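Local coordinates for mandelate racemase/muconate lactonizing enzyme-like protein (Rubrobacter xylanophilus DSM 9941, PDB 2QQ6), which probably acts as a lyase of the mandelate racemase/muconate lactonizing enzyme family and binds magnesium, at residues A137-G142 against D171-T176. Residues are numbered along the deposited sequence; the frame is centred on the assembly and turned at random.
Sequences AHHIEG and DVDDIT
The A137 carbonyl oxygen passes 4.1 Å from D173 OD2, without bonding, where two neighbouring loops of the enolase-superfamily barrel come together, one following strand 121-127 and the other following the parallel strand 167-171. The alanine also packs on F79 of the second subunit. H138 reaches across next. T176 CG2 sits over one face of its imidazole, nearer the edge of the ring than its centre, in a CH-pi contact 4.3 Å from the ring centroid, and I175 CB approaches CE1 obliquely. At the ring's polar side, water 1 lies 2.7 Å from H138 ND1, donates to D173 OD2 and accepts from I175 N, bridging the loops. H139 carries the direct bond. CG is anti to the carbonyl carbon (chi1 -55°), which carries the ring across to D171, and NE2 donates to D171 OD2 at 2.9 Å. The bond is nearly straight (167°); the oxygen lies close to the imidazole plane, but the N-H approaches it 37° off the carboxylate plane. D171 touches D216, a magnesium ligand, and its side chain is about 6 Å from the metal at the nearest atoms, so H139 probably helps to fix the orientation of a carboxylate beside the metal site. The D173 carboxylate faces the ring edge at CE1, its plane steeply turned to the imidazole; H218 and R220 hold its oxygens. On the other ring nitrogen, H139 ND1 meets water 2 at 2.9 Å. A leucine in place of H139 would probably leave D171 OD2 without its N-H partner and break this water link. Water 2 donates in turn to D174 OD1 at 2.8 Å, while OD2 of that carboxylate lies 3.7 Å from the G142 carbonyl O, a plain approach of two acceptors.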
ATOM      1  N   ALA B 137      14.543  -9.689  -4.001  1.00 44.17           N
ATOM      2  CA  ALA B 137      15.558 -10.091  -3.020  1.00 44.61           C
ATOM      3  C   ALA B 137      16.055 -11.529  -3.109  1.00 45.18           C
ATOM      4  O   ALA B 137      16.571 -12.073  -2.127  1.00 44.40           O
ATOM      5  CB  ALA B 137      15.050  -9.818  -1.601  1.00 45.93           C
ATOM      6  N   HIS B 138      15.890 -12.154  -4.270  1.00 45.87           N
ATOM      7  CA  HIS B 138      16.380 -13.515  -4.446  1.00 46.64           C
ATOM      8  C   HIS B 138      17.833 -13.468  -4.920  1.00 47.13           C
ATOM      9  O   HIS B 138      18.283 -12.456  -5.465  1.00 46.90           O
ATOM     10  CB  HIS B 138      15.480 -14.261  -5.418  1.00 46.44           C
ATOM     11  CG  HIS B 138      14.175 -14.662  -4.809  1.00 46.83           C
ATOM     12  ND1 HIS B 138      14.093 -15.542  -3.751  1.00 46.97           N
ATOM     13  CD2 HIS B 138      12.905 -14.277  -5.076  1.00 46.28           C
ATOM     14  CE1 HIS B 138      12.830 -15.682  -3.393  1.00 47.37           C
ATOM     15  NE2 HIS B 138      12.088 -14.925  -4.181  1.00 46.15           N
ATOM     16  N   HIS B 139      18.579 -14.543  -4.699  1.00 47.51           N
ATOM     17  CA  HIS B 139      19.984 -14.525  -5.071  1.00 48.49           C
ATOM     18  C   HIS B 139      20.303 -15.122  -6.415  1.00 49.87           C
ATOM     19  O   HIS B 139      20.098 -16.309  -6.664  1.00 51.45           O
ATOM     20  CB  HIS B 139      20.811 -15.160  -3.961  1.00 47.92           C
ATOM     21  CG  HIS B 139      20.577 -14.517  -2.632  1.00 47.34           C
ATOM     22  ND1 HIS B 139      19.472 -14.801  -1.857  1.00 46.41           N
ATOM     23  CD2 HIS B 139      21.234 -13.517  -1.998  1.00 46.27           C
ATOM     24  CE1 HIS B 139      19.457 -14.002  -0.806  1.00 45.67           C
ATOM     25  NE2 HIS B 139      20.513 -13.213  -0.868  1.00 45.76           N
ATOM     26  N   ILE B 140      20.818 -14.241  -7.267  1.00 50.62           N
ATOM     27  CA  ILE B 140      21.191 -14.516  -8.648  1.00 51.07           C
ATOM     28  C   ILE B 140      22.401 -15.426  -8.867  1.00 51.75           C
ATOM     29  O   ILE B 140      23.293 -15.517  -8.020  1.00 51.36           O
ATOM     30  CB  ILE B 140      21.461 -13.180  -9.369  1.00 50.49           C
ATOM     31  CG1 ILE B 140      22.658 -12.478  -8.706  1.00 49.97           C
ATOM     32  CG2 ILE B 140      20.214 -12.298  -9.305  1.00 50.01           C
ATOM     33  CD1 ILE B 140      22.930 -11.080  -9.209  1.00 48.39           C
ATOM     34  N   GLU B 141      22.404 -16.081 -10.028  1.00 52.89           N
ATOM     35  CA  GLU B 141      23.469 -16.976 -10.482  1.00 53.92           C
ATOM     36  C   GLU B 141      24.078 -17.904  -9.437  1.00 54.86           C
ATOM     37  O   GLU B 141      25.297 -17.889  -9.215  1.00 52.81           O
ATOM     38  CB  GLU B 141      24.583 -16.153 -11.147  1.00 54.18           C
ATOM     39  CG  GLU B 141      25.290 -15.149 -10.234  1.00 54.59           C
ATOM     40  CD  GLU B 141      26.291 -14.270 -10.986  1.00 55.73           C
ATOM     41  OE1 GLU B 141      25.864 -13.518 -11.893  1.00 53.91           O
ATOM     42  OE2 GLU B 141      27.504 -14.332 -10.668  1.00 55.62           O
ATOM     43  N   GLY B 142      23.226 -18.719  -8.814  1.00 56.16           N
ATOM     44  CA  GLY B 142      23.701 -19.652  -7.805  1.00 58.28           C
ATOM     45  C   GLY B 142      23.059 -19.571  -6.423  1.00 58.96           C
ATOM     46  O   GLY B 142      22.330 -20.493  -6.030  1.00 59.59           O
ATOM     47  N   ASP B 171      23.047 -12.058   4.053  1.00 43.83           N
ATOM     48  CA  ASP B 171      21.859 -12.849   3.729  1.00 44.20           C
ATOM     49  C   ASP B 171      22.097 -14.320   3.972  1.00 42.40           C
ATOM     50  O   ASP B 171      23.238 -14.766   3.973  1.00 43.56           O
ATOM     51  CB  ASP B 171      21.462 -12.693   2.265  1.00 47.12           C
ATOM     52  CG  ASP B 171      21.058 -11.287   1.915  1.00 49.57           C
ATOM     53  OD1 ASP B 171      20.591 -10.557   2.819  1.00 51.81           O
ATOM     54  OD2 ASP B 171      21.185 -10.919   0.727  1.00 50.31           O
ATOM     55  N   VAL B 172      21.020 -15.074   4.152  1.00 41.03           N
ATOM     56  CA  VAL B 172      21.129 -16.509   4.387  1.00 40.35           C
ATOM     57  C   VAL B 172      19.943 -17.298   3.836  1.00 40.60           C
ATOM     58  O   VAL B 172      19.702 -18.436   4.247  1.00 39.89           O
ATOM     59  CB  VAL B 172      21.288 -16.836   5.894  1.00 38.93           C
ATOM     60  CG1 VAL B 172      22.547 -16.197   6.427  1.00 38.10           C
ATOM     61  CG2 VAL B 172      20.086 -16.355   6.671  1.00 38.79           C
ATOM     62  N   ASP B 173      19.218 -16.689   2.902  1.00 40.40           N
ATOM     63  CA  ASP B 173      18.071 -17.335   2.274  1.00 39.82           C
ATOM     64  C   ASP B 173      18.318 -17.663   0.789  1.00 41.10           C
ATOM     65  O   ASP B 173      18.825 -16.842   0.021  1.00 40.31           O
ATOM     66  CB  ASP B 173      16.802 -16.465   2.424  1.00 38.20           C
ATOM     67  CG  ASP B 173      16.891 -15.129   1.682  1.00 37.35           C
ATOM     68  OD1 ASP B 173      17.787 -14.330   2.007  1.00 37.80           O
ATOM     69  OD2 ASP B 173      16.058 -14.869   0.785  1.00 34.65           O
ATOM     70  N   ASP B 174      17.951 -18.881   0.400  1.00 42.27           N
ATOM     71  CA  ASP B 174      18.113 -19.340  -0.974  1.00 42.31           C
ATOM     72  C   ASP B 174      16.901 -20.211  -1.325  1.00 42.45           C
ATOM     73  O   ASP B 174      17.030 -21.409  -1.581  1.00 42.56           O
ATOM     74  CB  ASP B 174      19.424 -20.132  -1.088  1.00 42.15           C
ATOM     75  CG  ASP B 174      19.892 -20.296  -2.521  1.00 41.82           C
ATOM     76  OD1 ASP B 174      19.409 -19.551  -3.399  1.00 41.12           O
ATOM     77  OD2 ASP B 174      20.758 -21.166  -2.763  1.00 43.09           O
ATOM     78  N   ILE B 175      15.723 -19.586  -1.325  1.00 42.84           N
ATOM     79  CA  ILE B 175      14.452 -20.256  -1.619  1.00 43.95           C
ATOM     80  C   ILE B 175      14.411 -20.875  -3.022  1.00 44.36           C
ATOM     81  O   ILE B 175      13.635 -21.802  -3.295  1.00 43.42           O
ATOM     82  CB  ILE B 175      13.263 -19.259  -1.443  1.00 43.71           C
ATOM     83  CG1 ILE B 175      12.945 -19.087   0.039  1.00 43.74           C
ATOM     84  CG2 ILE B 175      12.007 -19.777  -2.116  1.00 43.71           C
ATOM     85  CD1 ILE B 175      14.101 -18.638   0.876  1.00 45.19           C
ATOM     86  N   THR B 176      15.260 -20.356  -3.901  1.00 44.92           N
ATOM     87  CA  THR B 176      15.343 -20.828  -5.272  1.00 45.45           C
ATOM     88  C   THR B 176      16.565 -21.721  -5.423  1.00 45.32           C
ATOM     89  O   THR B 176      16.912 -22.132  -6.528  1.00 44.57           O
ATOM     90  CB  THR B 176      15.489 -19.659  -6.231  1.00 45.96           C
ATOM     91  OG1 THR B 176      16.709 -18.970  -5.940  1.00 48.87           O
ATOM     92  CG2 THR B 176      14.342 -18.695  -6.068  1.00 47.04           C
TER
HETATM   93  O   HOH W   1      15.920 -16.378  -1.913  1.00 29.95           O
HETATM   94  O   HOH W   2      18.155 -17.030  -3.195  1.00 24.24           O